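Long-range contacts in putative arylalkylamine N-Acetyltransferase 7 (Aedes aegypti, PDB 4FD7), which probably transfers an acetyl group from acetyl-CoA to the amino group of an acceptor, as a putative arylalkylamine N-acetyltransferase of the GNAT family: residues P12-F18 / W30-D35; V106-S110 / I138-Y142. One frame throughout, in Å; residues are numbered along the deposited sequence.

Contact 1: residues P12-F18 / W30-D35; sequences PSVWHRF and WYRVQD
The Asp35 carboxylate grips Ser13 with one oxygen and Trp15 with the other. Its CB packs against Pro12 CB at 3.8 Å. Beyond it CG stands beside the backbone N, anti to the carbonyl carbon (chi1 -72°), which places the carboxylate between Ser13 N and the indole of Trp15. OD2 takes the backbone N-H of Ser13 on its anti side, somewhat out of the carboxylate plane, Ser13 N to Asp35 OD2 being 2.7 Å, and also forms a salt bridge with Arg5. OD1 receives the indole N-H almost straight, Trp15 NE1 to Asp35 OD1 2.9 Å; the oxygen lies in the indole plane, yet the donor comes from above the carboxylate, whose plane is turned 81° from the ring. Strands 14-21 and 28-35 form the antiparallel hairpin at one border of the five-stranded sheet, and a classic beta bulge interrupts their pairing where Trp15 N and His16 N both bond to Val33 O. Past the bulge, Phe18 lays one ring face over Tyr31 CB, with Phe18 CZ to Tyr31 CB 3.4 Å. On the other face of the sheet, Val14 CG1 covers the Arg17 guanidinium, which forms a salt bridge with Glu93 and, through a water, reaches Tyr31 O.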
ATOM      1  N   PRO A  12      -8.325  16.482  -8.475  1.00 17.85           N
ATOM      2  CA  PRO A  12      -8.075  15.034  -8.577  1.00 17.47           C
ATOM      3  C   PRO A  12      -8.231  14.484  -9.992  1.00 20.03           C
ATOM      4  O   PRO A  12      -9.171  14.862 -10.692  1.00 22.36           O
ATOM      5  CB  PRO A  12      -9.145  14.426  -7.667  1.00 18.15           C
ATOM      6  CG  PRO A  12     -10.221  15.481  -7.586  1.00 21.30           C
ATOM      7  CD  PRO A  12      -9.504  16.789  -7.648  1.00 21.11           C
ATOM      8  N   SER A  13      -7.316  13.605 -10.396  1.00 18.18           N
ATOM      9  CA  SER A  13      -7.374  12.969 -11.699  1.00 17.50           C
ATOM     10  C   SER A  13      -7.902  11.555 -11.585  1.00 17.80           C
ATOM     11  O   SER A  13      -7.661  10.867 -10.586  1.00 14.95           O
ATOM     12  CB  SER A  13      -5.989  12.919 -12.328  1.00 19.24           C
ATOM     13  OG  SER A  13      -5.538  14.232 -12.609  1.00 20.56           O
ATOM     14  N   VAL A  14      -8.604  11.111 -12.618  1.00 17.52           N
ATOM     15  CA  VAL A  14      -8.958   9.704 -12.720  1.00 15.47           C
ATOM     16  C   VAL A  14      -7.881   8.980 -13.505  1.00 17.48           C
ATOM     17  O   VAL A  14      -7.568   9.339 -14.643  1.00 18.04           O
ATOM     18  CB  VAL A  14     -10.326   9.502 -13.393  1.00 15.78           C
ATOM     19  CG1 VAL A  14     -10.654   7.999 -13.485  1.00 16.77           C
ATOM     20  CG2 VAL A  14     -11.396  10.237 -12.598  1.00 16.26           C
ATOM     21  N   TRP A  15      -7.301   7.953 -12.906  1.00 14.68           N
ATOM     22  CA  TRP A  15      -6.162   7.287 -13.526  1.00 16.81           C
ATOM     23  C   TRP A  15      -6.503   6.025 -14.292  1.00 17.21           C
ATOM     24  O   TRP A  15      -5.814   5.682 -15.251  1.00 15.41           O
ATOM     25  CB  TRP A  15      -5.077   6.981 -12.487  1.00 15.25           C
ATOM     26  CG  TRP A  15      -4.544   8.236 -11.835  1.00 16.47           C
ATOM     27  CD1 TRP A  15      -4.684   8.607 -10.531  1.00 15.13           C
ATOM     28  CD2 TRP A  15      -3.806   9.286 -12.471  1.00 17.38           C
ATOM     29  NE1 TRP A  15      -4.074   9.814 -10.312  1.00 16.29           N
ATOM     30  CE2 TRP A  15      -3.528  10.256 -11.486  1.00 16.63           C
ATOM     31  CE3 TRP A  15      -3.351   9.500 -13.776  1.00 17.66           C
ATOM     32  CZ2 TRP A  15      -2.821  11.430 -11.767  1.00 15.95           C
ATOM     33  CZ3 TRP A  15      -2.650  10.671 -14.055  1.00 19.85           C
ATOM     34  CH2 TRP A  15      -2.388  11.615 -13.052  1.00 16.29           C
ATOM     35  N   HIS A  16      -7.532   5.313 -13.845  1.00 15.79           N
ATOM     36  CA  HIS A  16      -7.832   3.996 -14.395  1.00 16.10           C
ATOM     37  C   HIS A  16      -9.320   3.672 -14.257  1.00 16.82           C
ATOM     38  O   HIS A  16      -9.962   4.066 -13.284  1.00 16.09           O
ATOM     39  CB  HIS A  16      -6.986   2.957 -13.657  1.00 16.08           C
ATOM     40  CG  HIS A  16      -7.154   1.553 -14.147  1.00 17.10           C
ATOM     41  ND1 HIS A  16      -7.012   1.197 -15.472  1.00 16.28           N
ATOM     42  CD2 HIS A  16      -7.426   0.409 -13.479  1.00 17.47           C
ATOM     43  CE1 HIS A  16      -7.195  -0.107 -15.599  1.00 17.23           C
ATOM     44  NE2 HIS A  16      -7.453  -0.609 -14.404  1.00 19.02           N
ATOM     45  N   ARG A  17      -9.872   2.977 -15.245  1.00 17.64           N
ATOM     46  CA  ARG A  17     -11.262   2.513 -15.171  1.00 17.47           C
ATOM     47  C   ARG A  17     -11.318   1.049 -15.576  1.00 17.44           C
ATOM     48  O   ARG A  17     -10.541   0.603 -16.419  1.00 19.64           O
ATOM     49  CB  ARG A  17     -12.184   3.340 -16.078  1.00 18.06           C
ATOM     50  CG  ARG A  17     -12.270   4.817 -15.719  1.00 20.41           C
ATOM     51  CD  ARG A  17     -13.297   5.520 -16.594  1.00 20.49           C
ATOM     52  NE  ARG A  17     -13.246   6.981 -16.513  1.00 22.34           N
ATOM     53  CZ  ARG A  17     -13.918   7.704 -15.625  1.00 18.95           C
ATOM     54  NH1 ARG A  17     -14.685   7.112 -14.718  1.00 19.86           N
ATOM     55  NH2 ARG A  17     -13.819   9.025 -15.632  1.00 22.20           N
ATOM     56  N   PHE A  18     -12.237   0.298 -14.983  1.00 17.81           N
ATOM     57  CA  PHE A  18     -12.318  -1.119 -15.273  1.00 17.21           C
ATOM     58  C   PHE A  18     -13.700  -1.646 -14.923  1.00 16.11           C
ATOM     59  O   PHE A  18     -14.433  -1.028 -14.141  1.00 17.49           O
ATOM     60  CB  PHE A  18     -11.247  -1.879 -14.479  1.00 18.42           C
ATOM     61  CG  PHE A  18     -11.435  -1.804 -12.988  1.00 17.56           C
ATOM     62  CD1 PHE A  18     -12.177  -2.766 -12.321  1.00 17.17           C
ATOM     63  CD2 PHE A  18     -10.883  -0.768 -12.258  1.00 18.12           C
ATOM     64  CE1 PHE A  18     -12.362  -2.696 -10.947  1.00 17.03           C
ATOM     65  CE2 PHE A  18     -11.064  -0.691 -10.876  1.00 17.80           C
ATOM     66  CZ  PHE A  18     -11.786  -1.657 -10.223  1.00 16.25           C
ATOM     67  N   TRP A  30     -19.055  -0.521 -13.663  1.00 16.62           N
ATOM     68  CA  TRP A  30     -17.787   0.163 -13.853  1.00 16.84           C
ATOM     69  C   TRP A  30     -17.278   0.690 -12.532  1.00 16.60           C
ATOM     70  O   TRP A  30     -18.059   1.111 -11.682  1.00 17.00           O
ATOM     71  CB  TRP A  30     -17.950   1.328 -14.829  1.00 17.95           C
ATOM     72  CG  TRP A  30     -17.958   0.931 -16.244  1.00 18.06           C
ATOM     73  CD1 TRP A  30     -19.053   0.689 -17.022  1.00 19.61           C
ATOM     74  CD2 TRP A  30     -16.818   0.753 -17.085  1.00 18.77           C
ATOM     75  NE1 TRP A  30     -18.662   0.357 -18.296  1.00 19.11           N
ATOM     76  CE2 TRP A  30     -17.287   0.385 -18.361  1.00 20.93           C
ATOM     77  CE3 TRP A  30     -15.436   0.860 -16.883  1.00 17.53           C
ATOM     78  CZ2 TRP A  30     -16.434   0.118 -19.430  1.00 18.54           C
ATOM     79  CZ3 TRP A  30     -14.586   0.589 -17.945  1.00 19.98           C
ATOM     80  CH2 TRP A  30     -15.085   0.227 -19.200  1.00 22.06           C
ATOM     81  N   TYR A  31     -15.956   0.659 -12.369  1.00 14.83           N
ATOM     82  CA  TYR A  31     -15.301   1.253 -11.226  1.00 15.14           C
ATOM     83  C   TYR A  31     -14.221   2.192 -11.748  1.00 16.41           C
ATOM     84  O   TYR A  31     -13.821   2.098 -12.907  1.00 16.50           O
ATOM     85  CB  TYR A  31     -14.603   0.178 -10.383  1.00 15.38           C
ATOM     86  CG  TYR A  31     -15.514  -0.844  -9.731  1.00 17.39           C
ATOM     87  CD1 TYR A  31     -15.898  -0.711  -8.400  1.00 17.62           C
ATOM     88  CD2 TYR A  31     -15.961  -1.951 -10.436  1.00 18.01           C
ATOM     89  CE1 TYR A  31     -16.724  -1.656  -7.791  1.00 19.66           C
ATOM     90  CE2 TYR A  31     -16.779  -2.892  -9.845  1.00 19.30           C
ATOM     91  CZ  TYR A  31     -17.158  -2.742  -8.522  1.00 22.25           C
ATOM     92  OH  TYR A  31     -17.976  -3.688  -7.926  1.00 22.06           O
ATOM     93  N   ARG A  32     -13.728   3.074 -10.890  1.00 15.65           N
ATOM     94  CA  ARG A  32     -12.584   3.895 -11.252  1.00 15.02           C
ATOM     95  C   ARG A  32     -11.589   3.935 -10.097  1.00 14.88           C
ATOM     96  O   ARG A  32     -11.965   3.733  -8.933  1.00 12.02           O
ATOM     97  CB  ARG A  32     -13.018   5.315 -11.608  1.00 16.39           C
ATOM     98  CG  ARG A  32     -13.685   6.063 -10.455  1.00 17.62           C
ATOM     99  CD  ARG A  32     -14.168   7.428 -10.894  1.00 17.17           C
ATOM    100  NE  ARG A  32     -14.713   8.199  -9.780  1.00 19.46           N
ATOM    101  CZ  ARG A  32     -15.961   8.093  -9.339  1.00 20.56           C
ATOM    102  NH1 ARG A  32     -16.805   7.246  -9.916  1.00 20.21           N
ATOM    103  NH2 ARG A  32     -16.363   8.831  -8.316  1.00 21.12           N
ATOM    104  N   VAL A  33     -10.330   4.193 -10.443  1.00 12.98           N
ATOM    105  CA  VAL A  33      -9.283   4.476  -9.469  1.00 13.42           C
ATOM    106  C   VAL A  33      -8.784   5.897  -9.748  1.00 14.88           C
ATOM    107  O   VAL A  33      -8.454   6.234 -10.894  1.00 13.10           O
ATOM    108  CB  VAL A  33      -8.098   3.507  -9.586  1.00 14.37           C
ATOM    109  CG1 VAL A  33      -7.145   3.702  -8.384  1.00 12.04           C
ATOM    110  CG2 VAL A  33      -8.579   2.057  -9.676  1.00 12.68           C
ATOM    111  N   GLN A  34      -8.752   6.731  -8.714  1.00 13.76           N
ATOM    112  CA  GLN A  34      -8.427   8.143  -8.898  1.00 13.39           C
ATOM    113  C   GLN A  34      -7.681   8.716  -7.708  1.00 14.43           C
ATOM    114  O   GLN A  34      -7.591   8.074  -6.660  1.00 10.95           O
ATOM    115  CB  GLN A  34      -9.708   8.960  -9.099  1.00 14.01           C
ATOM    116  CG  GLN A  34     -10.668   8.910  -7.900  1.00 15.51           C
ATOM    117  CD  GLN A  34     -11.703  10.025  -7.933  1.00 15.08           C
ATOM    118  OE1 GLN A  34     -12.774   9.884  -8.522  1.00 17.44           O
ATOM    119  NE2 GLN A  34     -11.392  11.130  -7.284  1.00 13.58           N
ATOM    120  N   ASP A  35      -7.154   9.929  -7.880  1.00 13.65           N
ATOM    121  CA  ASP A  35      -6.576  10.669  -6.755  1.00 14.83           C
ATOM    122  C   ASP A  35      -7.598  10.752  -5.635  1.00 14.06           C
ATOM    123  O   ASP A  35      -8.791  10.966  -5.883  1.00 14.24           O
ATOM    124  CB  ASP A  35      -6.215  12.099  -7.153  1.00 16.07           C
ATOM    125  CG  ASP A  35      -5.016  12.179  -8.059  1.00 16.13           C
ATOM    126  OD1 ASP A  35      -4.034  11.427  -7.850  1.00 13.37           O
ATOM    127  OD2 ASP A  35      -5.056  13.029  -8.983  1.00 15.60           O
TER
HETATM  128  O   HOH W   1     -14.899   3.973 -14.315  1.00 26.44           O

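Contact 2: residues V106-S110 / I138-Y142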
ATOM      1  N   VAL A 106       6.272   8.999  -1.827  1.00 12.94           N
ATOM      2  CA  VAL A 106       7.476   8.760  -2.615  1.00 12.61           C
ATOM      3  C   VAL A 106       8.683   8.506  -1.716  1.00 14.95           C
ATOM      4  O   VAL A 106       8.960   9.287  -0.805  1.00 16.82           O
ATOM      5  CB  VAL A 106       7.722   9.905  -3.613  1.00 13.79           C
ATOM      6  CG1 VAL A 106       9.046   9.717  -4.381  1.00 14.62           C
ATOM      7  CG2 VAL A 106       6.544   9.994  -4.587  1.00 14.91           C
ATOM      8  N   ALA A 107       9.350   7.375  -1.936  1.00 14.39           N
ATOM      9  CA  ALA A 107      10.581   7.049  -1.229  1.00 15.68           C
ATOM     10  C   ALA A 107      11.729   7.685  -2.008  1.00 16.48           C
ATOM     11  O   ALA A 107      11.736   7.674  -3.240  1.00 15.85           O
ATOM     12  CB  ALA A 107      10.763   5.554  -1.136  1.00 16.01           C
ATOM     13  N   SER A 108      12.676   8.270  -1.283  1.00 17.73           N
ATOM     14  CA  SER A 108      13.806   8.946  -1.905  1.00 18.45           C
ATOM     15  C   SER A 108      15.091   8.455  -1.277  1.00 19.63           C
ATOM     16  O   SER A 108      15.102   8.050  -0.120  1.00 17.22           O
ATOM     17  CB  SER A 108      13.689  10.459  -1.734  1.00 19.89           C
ATOM     18  OG  SER A 108      12.495  10.952  -2.329  1.00 20.49           O
ATOM     19  N   ARG A 109      16.163   8.496  -2.064  1.00 17.62           N
ATOM     20  CA  ARG A 109      17.445   7.932  -1.700  1.00 20.19           C
ATOM     21  C   ARG A 109      17.955   8.523  -0.393  1.00 22.76           C
ATOM     22  O   ARG A 109      18.572   7.827   0.419  1.00 22.02           O
ATOM     23  CB  ARG A 109      18.432   8.184  -2.839  1.00 18.14           C
ATOM     24  CG  ARG A 109      19.797   7.534  -2.677  1.00 20.68           C
ATOM     25  CD  ARG A 109      20.734   8.006  -3.775  1.00 19.98           C
ATOM     26  NE  ARG A 109      20.497   7.307  -5.038  1.00 19.68           N
ATOM     27  CZ  ARG A 109      21.031   6.127  -5.345  1.00 16.76           C
ATOM     28  NH1 ARG A 109      21.838   5.511  -4.490  1.00 20.23           N
ATOM     29  NH2 ARG A 109      20.760   5.552  -6.512  1.00 19.48           N
ATOM     30  N   SER A 110      17.675   9.802  -0.176  1.00 22.49           N
ATOM     31  CA  SER A 110      18.219  10.483   0.987  1.00 23.72           C
ATOM     32  C   SER A 110      17.440  10.195   2.275  1.00 25.82           C
ATOM     33  O   SER A 110      17.931  10.500   3.362  1.00 26.01           O
ATOM     34  CB  SER A 110      18.367  11.987   0.736  1.00 26.95           C
ATOM     35  OG  SER A 110      17.147  12.607   0.384  1.00 28.14           O
ATOM     36  N   ILE A 138      16.556  -0.930  -3.811  1.00 16.68           N
ATOM     37  CA  ILE A 138      15.894  -0.385  -5.003  1.00 15.54           C
ATOM     38  C   ILE A 138      16.675   0.731  -5.731  1.00 15.53           C
ATOM     39  O   ILE A 138      16.806   0.706  -6.970  1.00 14.77           O
ATOM     40  CB  ILE A 138      14.462   0.091  -4.650  1.00 16.23           C
ATOM     41  CG1 ILE A 138      13.617  -1.087  -4.138  1.00 15.31           C
ATOM     42  CG2 ILE A 138      13.793   0.724  -5.854  1.00 14.61           C
ATOM     43  CD1 ILE A 138      13.353  -2.172  -5.212  1.00 14.41           C
ATOM     44  N   PHE A 139      17.219   1.680  -4.977  1.00 15.64           N
ATOM     45  CA  PHE A 139      17.838   2.862  -5.590  1.00 14.77           C
ATOM     46  C   PHE A 139      19.072   2.501  -6.381  1.00 14.70           C
ATOM     47  O   PHE A 139      19.220   2.917  -7.520  1.00 14.97           O
ATOM     48  CB  PHE A 139      18.209   3.918  -4.544  1.00 16.73           C
ATOM     49  CG  PHE A 139      17.039   4.406  -3.748  1.00 18.07           C
ATOM     50  CD1 PHE A 139      16.108   5.272  -4.312  1.00 14.98           C
ATOM     51  CD2 PHE A 139      16.858   3.986  -2.439  1.00 18.45           C
ATOM     52  CE1 PHE A 139      15.021   5.725  -3.571  1.00 17.23           C
ATOM     53  CE2 PHE A 139      15.769   4.438  -1.695  1.00 17.23           C
ATOM     54  CZ  PHE A 139      14.851   5.299  -2.272  1.00 17.53           C
ATOM     55  N   ASP A 140      19.952   1.702  -5.786  1.00 15.57           N
ATOM     56  CA  ASP A 140      21.158   1.279  -6.493  1.00 16.94           C
ATOM     57  C   ASP A 140      20.877   0.262  -7.598  1.00 15.68           C
ATOM     58  O   ASP A 140      21.509   0.295  -8.643  1.00 16.56           O
ATOM     59  CB  ASP A 140      22.193   0.723  -5.519  1.00 18.87           C
ATOM     60  CG  ASP A 140      22.841   1.806  -4.676  1.00 20.40           C
ATOM     61  OD1 ASP A 140      22.853   2.976  -5.107  1.00 19.65           O
ATOM     62  OD2 ASP A 140      23.358   1.480  -3.586  1.00 22.04           O
ATOM     63  N   ARG A 141      19.935  -0.644  -7.362  1.00 15.86           N
ATOM     64  CA  ARG A 141      19.598  -1.652  -8.361  1.00 15.47           C
ATOM     65  C   ARG A 141      19.040  -1.036  -9.634  1.00 16.28           C
ATOM     66  O   ARG A 141      19.332  -1.506 -10.735  1.00 16.19           O
ATOM     67  CB  ARG A 141      18.604  -2.664  -7.799  1.00 16.11           C
ATOM     68  CG  ARG A 141      19.293  -3.839  -7.129  1.00 17.90           C
ATOM     69  CD  ARG A 141      18.305  -4.864  -6.622  1.00 18.95           C
ATOM     70  NE  ARG A 141      17.403  -5.347  -7.668  1.00 19.84           N
ATOM     71  CZ  ARG A 141      16.077  -5.333  -7.564  1.00 20.54           C
ATOM     72  NH1 ARG A 141      15.504  -4.852  -6.462  1.00 19.59           N
ATOM     73  NH2 ARG A 141      15.317  -5.791  -8.557  1.00 17.74           N
ATOM     74  N   TYR A 142      18.232   0.006  -9.487  1.00 13.62           N
ATOM     75  CA  TYR A 142      17.661   0.645 -10.668  1.00 17.23           C
ATOM     76  C   TYR A 142      18.323   1.972 -11.053  1.00 16.51           C
ATOM     77  O   TYR A 142      17.954   2.572 -12.067  1.00 15.57           O
ATOM     78  CB  TYR A 142      16.167   0.865 -10.468  1.00 14.87           C
ATOM     79  CG  TYR A 142      15.329  -0.389 -10.547  1.00 15.75           C
ATOM     80  CD1 TYR A 142      14.858  -1.015  -9.402  1.00 16.09           C
ATOM     81  CD2 TYR A 142      14.971  -0.924 -11.777  1.00 16.16           C
ATOM     82  CE1 TYR A 142      14.050  -2.154  -9.486  1.00 16.66           C
ATOM     83  CE2 TYR A 142      14.183  -2.055 -11.867  1.00 15.36           C
ATOM     84  CZ  TYR A 142      13.724  -2.670 -10.731  1.00 18.42           C
ATOM     85  OH  TYR A 142      12.929  -3.801 -10.859  1.00 16.52           O
TER
HETATM   86  O   HOH W   2      22.950   4.123  -8.334  1.00 27.25           O
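Asp140 OD1 takes a nearly straight hydrogen bond from the Arg109 guanidinium, with Arg109 NH1 to Asp140 OD1 at 2.8 Å, and the pair is a salt bridge. The oxygen sits at the guanidinium edge, in its plane, whereas the N-H approaches from above the carboxylate plane. A water weakly bridges Arg109 NH2 and the same OD1. On the arginine side the charge has a second partner, since NE forms a salt bridge with Asp145, so two carboxylates hold the group and probably restrict its rotation. The bend at chi3 (-79°) turns the guanidinium across the start of helix 138-142, where one of its faces lies over Phe139 CB, with Arg109 NH2 to Phe139 CB 3.6 Å. Phe139 runs the opposite way along the arginine: its ring runs back along the backbone at the end of strand 98-108, and Arg109 CA stands over the ring centre in a CH-pi contact, 3.7 Å from the centroid and 8° off the normal. Here the short helix, which follows helix 120-136, packs against the strand end mainly through Phe139, just before the chain enters strand 146-155, a neighbour of strand 98-108 in the antiparallel sheet. The far end of the ring reaches the preceding residues: Phe139 CZ lies 3.3 Å from Ser108 C and 4.3 Å from Ala107 CB. Tyr147, on the edge strand 146-155, also meets the Phe139 ring, their planes inclined at about 40°, while Ser108 OG bonds to His146.

How the contacts relate
Contact 1 precedes contact 2 along the chain without overlapping it. Both reach the same five-stranded antiparallel sheet, in which strands 14-21, 28-35, 88-92, 98-108 and 146-155 lie in chain order. The 12-18 / 30-35 pair occupies one border of this sheet; the 106-110 segment ends strand 98-108, next to the opposite edge strand, 146-155. Their centres are about 27 Å apart and their nearest atoms about 11 Å, so they do not touch. Contact 1 joins two neighbouring strands within the sheet, whereas contact 2 ties a strand end to the helical connection leading into the last strand of that sheet, part of a GNAT-family fold.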